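Local coordinates for protein 3'3'-cGAMP-specific phosphodiesterase 3 (Vibrio cholerae O1 biovar El Tor str. N16961, PDB 5Z7C) that belongs to the HD-domain superfamily and is a largely helical protein whose single chain carries two HD-type regions, one of them partial, at residues Leu25-Thr30 / His43-Cys48; Leu60-Leu65 / Leu262-Ala267; Gln148-Arg153 / Ser173-Trp178. The protein carries 2 engineered substitutions. All blocks are in the same frame, centred on the assembly; numbering follows the deposited sequence.

Contact 1 (Leu25-Thr30 / His43-Cys48)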
loop_
_atom_site.group_PDB
_atom_site.type_symbol
_atom_site.label_atom_id
_atom_site.label_comp_id
_atom_site.label_asym_id
_atom_site.label_seq_id
_atom_site.Cartn_x
_atom_site.Cartn_y
_atom_site.Cartn_z
ATOM N N LEU A 25 0.029 5.169 -11.422
ATOM C CA LEU A 25 -0.483 4.089 -10.637
ATOM C C LEU A 25 0.350 3.810 -9.420
ATOM O O LEU A 25 -0.182 3.470 -8.409
ATOM C CB LEU A 25 -0.661 2.828 -11.454
ATOM C CG LEU A 25 -1.496 1.814 -10.692
ATOM C CD1 LEU A 25 -2.784 2.412 -10.323
ATOM C CD2 LEU A 25 -1.687 0.571 -11.422
ATOM N N MET A 26 1.656 3.905 -9.526
ATOM C CA MET A 26 2.507 3.654 -8.386
ATOM C C MET A 26 2.275 4.635 -7.302
ATOM O O MET A 26 2.262 4.280 -6.163
ATOM C CB MET A 26 3.965 3.719 -8.762
ATOM C CG MET A 26 4.511 2.468 -9.314
ATOM S SD MET A 26 4.340 1.153 -8.225
ATOM C CE MET A 26 4.194 -0.169 -9.294
ATOM N N ILE A 27 2.101 5.879 -7.651
ATOM C CA ILE A 27 1.928 6.883 -6.656
ATOM C C ILE A 27 0.684 6.556 -5.892
ATOM O O ILE A 27 0.638 6.682 -4.698
ATOM C CB ILE A 27 1.832 8.243 -7.313
ATOM C CG1 ILE A 27 3.189 8.616 -7.868
ATOM C CG2 ILE A 27 1.398 9.275 -6.363
ATOM C CD1 ILE A 27 3.301 9.985 -8.368
ATOM N N SER A 28 -0.355 6.183 -6.595
ATOM C CA SER A 28 -1.599 5.911 -5.950
ATOM C C SER A 28 -1.533 4.732 -5.041
ATOM O O SER A 28 -2.041 4.754 -3.959
ATOM C CB SER A 28 -2.618 5.623 -7.013
ATOM O OG SER A 28 -3.267 6.800 -7.386
ATOM N N LEU A 29 -0.980 3.657 -5.539
ATOM C CA LEU A 29 -0.866 2.452 -4.781
ATOM C C LEU A 29 0.049 2.685 -3.634
ATOM O O LEU A 29 -0.119 2.152 -2.581
ATOM C CB LEU A 29 -0.324 1.340 -5.641
ATOM C CG LEU A 29 -1.283 0.750 -6.647
ATOM C CD1 LEU A 29 -0.760 -0.500 -7.212
ATOM C CD2 LEU A 29 -2.621 0.539 -6.056
ATOM N N THR A 30 1.083 3.440 -3.890
ATOM C CA THR A 30 2.073 3.719 -2.891
ATOM C C THR A 30 1.493 4.533 -1.762
ATOM O O THR A 30 1.769 4.284 -0.610
ATOM C CB THR A 30 3.329 4.296 -3.565
ATOM O OG1 THR A 30 3.844 3.337 -4.471
ATOM C CG2 THR A 30 4.412 4.731 -2.613
ATOM N N HIS A 43 3.196 10.650 2.920
ATOM C CA HIS A 43 4.577 10.630 3.253
ATOM C C HIS A 43 5.453 10.215 2.107
ATOM O O HIS A 43 6.442 10.844 1.830
ATOM C CB HIS A 43 4.782 9.688 4.418
ATOM C CG HIS A 43 6.209 9.497 4.769
ATOM N ND1 HIS A 43 7.000 10.533 5.189
ATOM C CD2 HIS A 43 7.000 8.409 4.719
ATOM C CE1 HIS A 43 8.218 10.088 5.395
ATOM N NE2 HIS A 43 8.243 8.802 5.120
ATOM N N CYS A 44 5.095 9.145 1.429
ATOM C CA CYS A 44 5.925 8.649 0.357
ATOM C C CYS A 44 6.039 9.693 -0.698
ATOM O O CYS A 44 7.084 9.860 -1.279
ATOM C CB CYS A 44 5.340 7.398 -0.254
ATOM S SG CYS A 44 6.082 5.934 0.381
ATOM N N ILE A 45 4.964 10.408 -0.938
ATOM C CA ILE A 45 4.964 11.371 -1.990
ATOM C C ILE A 45 5.966 12.444 -1.731
ATOM O O ILE A 45 6.665 12.845 -2.617
ATOM C CB ILE A 45 3.599 11.980 -2.140
ATOM C CG1 ILE A 45 2.607 10.904 -2.520
ATOM C CG2 ILE A 45 3.590 12.948 -3.232
ATOM C CD1 ILE A 45 3.047 10.099 -3.677
ATOM N N ARG A 46 6.016 12.914 -0.503
ATOM C CA ARG A 46 6.948 13.938 -0.086
ATOM C C ARG A 46 8.392 13.518 -0.156
ATOM O O ARG A 46 9.234 14.316 -0.468
ATOM C CB ARG A 46 6.590 14.449 1.284
ATOM C CG ARG A 46 5.359 15.300 1.265
ATOM C CD ARG A 46 5.054 15.919 2.600
ATOM N NE ARG A 46 5.050 14.930 3.652
ATOM C CZ ARG A 46 3.964 14.336 4.107
ATOM N NH1 ARG A 46 2.786 14.631 3.612
ATOM N NH2 ARG A 46 4.065 13.444 5.058
ATOM N N CYS A 47 8.687 12.276 0.156
ATOM C CA CYS A 47 10.044 11.810 0.046
ATOM C C CYS A 47 10.463 11.853 -1.369
ATOM O O CYS A 47 11.587 12.151 -1.671
ATOM C CB CYS A 47 10.172 10.384 0.508
ATOM S SG CYS A 47 9.787 10.157 2.272
ATOM N N CYS A 48 9.558 11.498 -2.245
ATOM C CA CYS A 48 9.893 11.442 -3.639
ATOM C C CYS A 48 10.286 12.797 -4.077
ATOM O O CYS A 48 11.243 12.980 -4.781
ATOM C CB CYS A 48 8.673 11.057 -4.434
ATOM S SG CYS A 48 9.143 10.171 -5.956
#
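Ile27 and Ile45 meet where helix 22-35 packs against helix 43-56, two successive helices of this largely helical, HD-family protein, running in roughly opposite senses but strongly inclined to each other. The two isoleucine side chains cross at about a right angle, and the touch is between methyl groups: CG2 of Ile27 lies 3.3 Å from CD1 of Ile45. Ile27 uses its short branch for this: CG2 lies anti to the backbone N and faces Ile45, while CG1 and CD1 turn away from it. Ile45 does the reverse and offers the end of its longer arm. Its CB does not face the other helix, but a bend at chi2 (-51°) swings CD1 back so that the tip comes nearer than the root.

One turn further along helix 22-35, Thr30 meets Cys44, the residue before Ile45, and here both side chains leave the backbone directly toward each other. The threonine is turned with OG1 beside its own backbone N (chi1 -61°), which places the methyl CG2 at the front. That methyl sits 3.6 Å from SG of Cys44, with OG1 turned away from the sulfur. No hydrogen bond crosses between the segments. All four touching residues are buried, and the nearest CA pairs are Ile27 CA to Ile45 CA at 7.2 Å and Thr30 CA to Cys44 CA at 7.0 Å.

Around these four residues, the backbone N of Cys44 donates to the carboxylate of Asp34, while Arg46 and His43 both reach Asp206 on helix 194-211. Back at the interface, the same Thr30 methyl that meets the sulfur is also near the carbon bearing it, with CG2 of Thr30 3.7 Å from CB of Cys44.

Contact 2 (Leu60-Leu65 / Leu262-Ala267)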
loop_
_atom_site.group_PDB
_atom_site.type_symbol
_atom_site.label_atom_id
_atom_site.label_comp_id
_atom_site.label_asym_id
_atom_site.label_seq_id
_atom_site.Cartn_x
_atom_site.Cartn_y
_atom_site.Cartn_z
ATOM N N LEU A 60 22.647 13.366 -11.875
ATOM C CA LEU A 60 22.484 11.972 -12.198
ATOM C C LEU A 60 22.037 11.777 -13.623
ATOM O O LEU A 60 21.486 12.661 -14.224
ATOM C CB LEU A 60 21.498 11.334 -11.250
ATOM C CG LEU A 60 21.796 11.578 -9.787
ATOM C CD1 LEU A 60 20.656 11.079 -8.985
ATOM C CD2 LEU A 60 23.013 10.820 -9.444
ATOM N N SER A 61 22.264 10.599 -14.153
ATOM C CA SER A 61 21.763 10.251 -15.452
ATOM C C SER A 61 20.288 9.977 -15.407
ATOM O O SER A 61 19.745 9.688 -14.373
ATOM C CB SER A 61 22.512 9.075 -16.014
ATOM O OG SER A 61 21.946 7.859 -15.653
ATOM N N GLU A 62 19.642 10.050 -16.547
ATOM C CA GLU A 62 18.206 9.948 -16.607
ATOM C C GLU A 62 17.766 8.612 -16.120
ATOM O O GLU A 62 16.759 8.507 -15.452
ATOM C CB GLU A 62 17.718 10.146 -18.029
ATOM C CG GLU A 62 17.986 11.492 -18.578
ATOM C CD GLU A 62 17.251 12.555 -17.846
ATOM O OE1 GLU A 62 16.230 12.266 -17.244
ATOM O OE2 GLU A 62 17.686 13.708 -17.869
ATOM N N PRO A 63 18.518 7.584 -16.425
ATOM C CA PRO A 63 18.179 6.277 -15.919
ATOM C C PRO A 63 18.257 6.258 -14.427
ATOM O O PRO A 63 17.445 5.647 -13.812
ATOM C CB PRO A 63 19.258 5.413 -16.518
ATOM C CG PRO A 63 19.499 5.996 -17.747
ATOM C CD PRO A 63 19.445 7.459 -17.541
ATOM N N GLU A 64 19.259 6.888 -13.858
ATOM C CA GLU A 64 19.399 6.923 -12.430
ATOM C C GLU A 64 18.270 7.651 -11.787
ATOM O O GLU A 64 17.765 7.233 -10.788
ATOM C CB GLU A 64 20.708 7.576 -12.067
ATOM C CG GLU A 64 21.859 6.771 -12.543
ATOM C CD GLU A 64 23.188 7.424 -12.336
ATOM O OE1 GLU A 64 23.286 8.655 -12.387
ATOM O OE2 GLU A 64 24.150 6.685 -12.138
ATOM N N LEU A 65 17.871 8.750 -12.368
ATOM C CA LEU A 65 16.757 9.479 -11.851
ATOM C C LEU A 65 15.509 8.672 -11.926
ATOM O O LEU A 65 14.621 8.860 -11.141
ATOM C CB LEU A 65 16.586 10.764 -12.594
ATOM C CG LEU A 65 17.732 11.690 -12.308
ATOM C CD1 LEU A 65 18.016 12.514 -13.486
ATOM C CD2 LEU A 65 17.371 12.537 -11.164
ATOM N N LEU A 262 8.478 15.317 -12.193
ATOM C CA LEU A 262 9.888 15.149 -11.920
ATOM C C LEU A 262 10.725 14.159 -12.693
ATOM O O LEU A 262 11.856 14.472 -13.010
ATOM C CB LEU A 262 10.112 14.964 -10.442
ATOM C CG LEU A 262 9.624 16.132 -9.620
ATOM C CD1 LEU A 262 9.914 15.872 -8.195
ATOM C CD2 LEU A 262 10.274 17.368 -10.064
ATOM N N PRO A 263 10.224 12.973 -12.917
ATOM C CA PRO A 263 11.029 11.911 -13.480
ATOM C C PRO A 263 11.225 11.991 -14.963
ATOM O O PRO A 263 10.534 12.720 -15.635
ATOM C CB PRO A 263 10.237 10.681 -13.125
ATOM C CG PRO A 263 8.890 11.135 -13.020
ATOM C CD PRO A 263 8.874 12.524 -12.601
ATOM N N PRO A 264 12.044 11.133 -15.508
ATOM C CA PRO A 264 12.152 10.981 -16.939
ATOM C C PRO A 264 10.913 10.338 -17.483
ATOM O O PRO A 264 10.168 9.794 -16.733
ATOM C CB PRO A 264 13.296 10.019 -17.070
ATOM C CG PRO A 264 14.102 10.276 -15.967
ATOM C CD PRO A 264 13.329 10.897 -14.885
ATOM N N ALA A 265 10.715 10.406 -18.783
ATOM C CA ALA A 265 9.497 9.962 -19.421
ATOM C C ALA A 265 9.306 8.484 -19.230
ATOM O O ALA A 265 8.216 7.977 -19.211
ATOM C CB ALA A 265 9.551 10.290 -20.860
ATOM N N GLN A 266 10.398 7.814 -18.984
ATOM C CA GLN A 266 10.433 6.389 -18.864
ATOM C C GLN A 266 9.517 5.979 -17.735
ATOM O O GLN A 266 8.974 4.923 -17.738
ATOM C CB GLN A 266 11.858 6.017 -18.551
ATOM C CG GLN A 266 12.210 4.583 -18.587
ATOM C CD GLN A 266 13.617 4.356 -18.097
ATOM O OE1 GLN A 266 14.380 5.296 -17.895
ATOM N NE2 GLN A 266 13.975 3.101 -17.904
ATOM N N ALA A 267 9.318 6.861 -16.785
ATOM C CA ALA A 267 8.533 6.572 -15.624
ATOM C C ALA A 267 7.086 6.498 -15.947
ATOM O O ALA A 267 6.302 6.075 -15.147
ATOM C CB ALA A 267 8.763 7.610 -14.618
#
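Glu62 crosses Pro264 at a slant at the start of helix 62-73, and its side chain can be followed outward against the proline ring. CB comes first, 4.2 Å from CG of Pro264. CG is placed beside the backbone N, and the chain then bends at chi2 (-64°), which brings OE1 toward the Pro264 ring, although the residue remains exposed. At the tip, OE1 lies 3.2 Å from Pro264 CG and 3.7 Å from Pro264 CB; this is van der Waals packing of an oxygen on ring carbons, with no hydrogen bond. The carbonyl O of Glu62 also faces the ring, so Pro264 CG is approached by two oxygens of one residue.

Deeper in, Leu65 CB meets Pro264 CD at 4.0 Å, while Leu65 also packs on Met52 of helix 43-56. On the more exposed side the amide of Gln266 only skirts Pro63.

The helix end receiving the proline is itself defined by a capping box: Ser61 N donates to Glu64 OE1 at 2.8 Å, and Glu64 N returns a weak bond to Ser61 OG, the reciprocal pairing typical of a helix N-terminus.

Contact 3 (Gln148-Arg153 / Ser173-Trp178)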
loop_
_atom_site.group_PDB
_atom_site.type_symbol
_atom_site.label_atom_id
_atom_site.label_comp_id
_atom_site.label_asym_id
_atom_site.label_seq_id
_atom_site.Cartn_x
_atom_site.Cartn_y
_atom_site.Cartn_z
ATOM N N GLN A 148 16.168 -7.156 8.143
ATOM C CA GLN A 148 16.625 -8.003 7.091
ATOM C C GLN A 148 15.441 -8.507 6.355
ATOM O O GLN A 148 15.453 -8.655 5.153
ATOM C CB GLN A 148 17.338 -9.179 7.700
ATOM C CG GLN A 148 17.639 -10.279 6.747
ATOM C CD GLN A 148 18.773 -9.952 5.849
ATOM O OE1 GLN A 148 19.427 -8.940 6.004
ATOM N NE2 GLN A 148 19.030 -10.819 4.902
ATOM N N THR A 149 14.420 -8.830 7.105
ATOM C CA THR A 149 13.227 -9.331 6.506
ATOM C C THR A 149 12.584 -8.278 5.662
ATOM O O THR A 149 12.183 -8.541 4.568
ATOM C CB THR A 149 12.281 -9.824 7.592
ATOM O OG1 THR A 149 12.815 -11.017 8.138
ATOM C CG2 THR A 149 10.945 -10.155 7.051
ATOM N N ARG A 150 12.446 -7.089 6.203
ATOM C CA ARG A 150 11.776 -6.023 5.504
ATOM C C ARG A 150 12.504 -5.626 4.254
ATOM O O ARG A 150 11.918 -5.407 3.226
ATOM C CB ARG A 150 11.698 -4.832 6.437
ATOM C CG ARG A 150 11.361 -3.535 5.812
ATOM C CD ARG A 150 11.874 -2.445 6.632
ATOM N NE ARG A 150 11.331 -2.526 7.967
ATOM C CZ ARG A 150 11.481 -1.586 8.888
ATOM N NH1 ARG A 150 12.161 -0.490 8.609
ATOM N NH2 ARG A 150 10.950 -1.739 10.086
ATOM N N CYS A 151 13.791 -5.439 4.395
ATOM C CA CYS A 151 14.594 -4.981 3.311
ATOM C C CYS A 151 14.659 -5.992 2.204
ATOM O O CYS A 151 14.705 -5.653 1.060
ATOM C CB CYS A 151 15.953 -4.540 3.817
ATOM S SG CYS A 151 17.216 -5.847 3.916
ATOM N N THR A 152 14.740 -7.246 2.560
ATOM C CA THR A 152 14.730 -8.310 1.593
ATOM C C THR A 152 13.405 -8.408 0.888
ATOM O O THR A 152 13.334 -8.697 -0.279
ATOM C CB THR A 152 15.033 -9.610 2.270
ATOM O OG1 THR A 152 14.050 -9.832 3.274
ATOM C CG2 THR A 152 16.336 -9.532 2.938
ATOM N N ARG A 153 12.338 -8.180 1.646
ATOM C CA ARG A 153 10.983 -8.289 1.129
ATOM C C ARG A 153 10.665 -7.156 0.163
ATOM O O ARG A 153 10.018 -7.369 -0.863
ATOM C CB ARG A 153 9.969 -8.298 2.275
ATOM C CG ARG A 153 9.644 -9.686 2.804
ATOM C CD ARG A 153 8.242 -9.738 3.390
ATOM N NE ARG A 153 8.174 -10.594 4.571
ATOM C CZ ARG A 153 7.271 -10.462 5.536
ATOM N NH1 ARG A 153 6.352 -9.508 5.464
ATOM N NH2 ARG A 153 7.283 -11.287 6.575
ATOM N N SER A 173 19.085 -1.444 1.125
ATOM C CA SER A 173 20.079 -0.799 1.943
ATOM C C SER A 173 19.561 0.488 2.500
ATOM O O SER A 173 20.311 1.330 2.884
ATOM C CB SER A 173 21.325 -0.547 1.148
ATOM O OG SER A 173 21.973 -1.755 0.852
ATOM N N LEU A 174 18.266 0.614 2.590
ATOM C CA LEU A 174 17.687 1.853 2.994
ATOM C C LEU A 174 18.190 2.191 4.355
ATOM O O LEU A 174 18.444 3.318 4.659
ATOM C CB LEU A 174 16.190 1.681 3.052
ATOM C CG LEU A 174 15.305 2.812 3.516
ATOM C CD1 LEU A 174 15.439 3.938 2.592
ATOM C CD2 LEU A 174 13.912 2.413 3.597
ATOM N N ASP A 175 18.336 1.187 5.188
ATOM C CA ASP A 175 18.566 1.399 6.594
ATOM C C ASP A 175 20.015 1.310 6.998
ATOM O O ASP A 175 20.339 1.269 8.155
ATOM C CB ASP A 175 17.707 0.461 7.397
ATOM C CG ASP A 175 16.288 0.906 7.456
ATOM O OD1 ASP A 175 16.044 2.023 7.899
ATOM O OD2 ASP A 175 15.399 0.156 7.054
ATOM N N GLU A 176 20.887 1.291 6.021
ATOM C CA GLU A 176 22.272 1.460 6.274
ATOM C C GLU A 176 22.538 2.892 6.629
ATOM O O GLU A 176 21.783 3.775 6.310
ATOM C CB GLU A 176 23.077 1.037 5.082
ATOM C CG GLU A 176 22.645 -0.274 4.516
ATOM C CD GLU A 176 23.190 -1.465 5.251
ATOM O OE1 GLU A 176 23.517 -1.337 6.422
ATOM O OE2 GLU A 176 23.277 -2.537 4.661
ATOM N N HIS A 177 23.643 3.104 7.318
ATOM C CA HIS A 177 23.997 4.381 7.871
ATOM C C HIS A 177 25.381 4.670 7.402
ATOM O O HIS A 177 26.146 3.775 7.140
ATOM C CB HIS A 177 24.010 4.298 9.374
ATOM C CG HIS A 177 22.659 4.325 9.995
ATOM N ND1 HIS A 177 21.526 4.616 9.284
ATOM C CD2 HIS A 177 22.260 4.116 11.263
ATOM C CE1 HIS A 177 20.483 4.575 10.085
ATOM N NE2 HIS A 177 20.902 4.271 11.292
ATOM N N TRP A 178 25.712 5.938 7.334
ATOM C CA TRP A 178 26.948 6.379 6.744
ATOM C C TRP A 178 28.119 5.815 7.486
ATOM O O TRP A 178 29.088 5.391 6.893
ATOM C CB TRP A 178 26.990 7.881 6.822
ATOM C CG TRP A 178 28.111 8.470 6.142
ATOM C CD1 TRP A 178 29.071 9.218 6.694
ATOM C CD2 TRP A 178 28.404 8.397 4.757
ATOM N NE1 TRP A 178 29.961 9.609 5.755
ATOM C CE2 TRP A 178 29.567 9.116 4.545
ATOM C CE3 TRP A 178 27.800 7.784 3.675
ATOM C CZ2 TRP A 178 30.135 9.248 3.307
ATOM C CZ3 TRP A 178 28.371 7.912 2.457
ATOM C CH2 TRP A 178 29.519 8.636 2.277
#
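Arg150 and Asp175 make the link between helix 141-160 and the loop that leads into helix 194-211, and they do so loosely. NH1 of the arginine lies 3.6 Å from OD2 of the aspartate, a long salt bridge made by one nitrogen and one oxygen. The two side chains cross at about a right angle, and the guanidinium and carboxylate planes are turned 67° apart, so the groups do not pair side by side as in a two-pronged bridge. Arg150 starts out extended, with CG anti to the backbone N (chi1 165°), and then bends at chi3 (-58°), bringing NH1 round toward the loop. Both residues are partly exposed, and solvent probably weakens the attraction between the charges.

The inner side is different in character. Cys151, the next residue on the helix, is buried and its side chain also leaves the backbone toward the loop, yet its CB comes no nearer than 5.2 Å, to N of Ser173, and it packs on His172. The loop is shaped by its own turn: Ser173 to Glu176 form a type I beta turn, closed by Glu176 N donating to Ser173 O at 3.2 Å. Asp175 is the third residue of this turn, which presents its carboxylate to the helix. Its carbonyl O lies over one face of the His177 ring, 3.6 Å above the plane and displaced toward the rim.

The closer packing is found in the turn and where it rests on helix 194-211; the long salt bridge lies on the partly exposed side. Ser173 and Leu174 rest on Ser196 and Ala199 of helix 194-211, while Thr149 packs on Phe114 and Asn118, which places the contact between helix 194-211, on the loop's side, and helix 108-118, on the side of helix 141-160.

How the contacts relate
The three contacts are separate patches on one chain, and none touches another. Contacts 1 and 2 are neighbours, with centres about 16 Å apart and nearest atoms about 5 Å apart, and they are joined through the consecutive helices 43-56 and 62-73. Contact 1 is buried, its centre about 9 Å from the centre of the chain, whereas contacts 2 and 3 lie nearer the surface, with their centres about 23 Å from each other. Helix 194-211 connects contacts 1 and 3, receiving side chains from 43-48 and from 173-178, although their centres are about 19 Å apart. In sequence, contact 3 is nested inside the long loop closed by contact 2, while contact 1 closes before either opens.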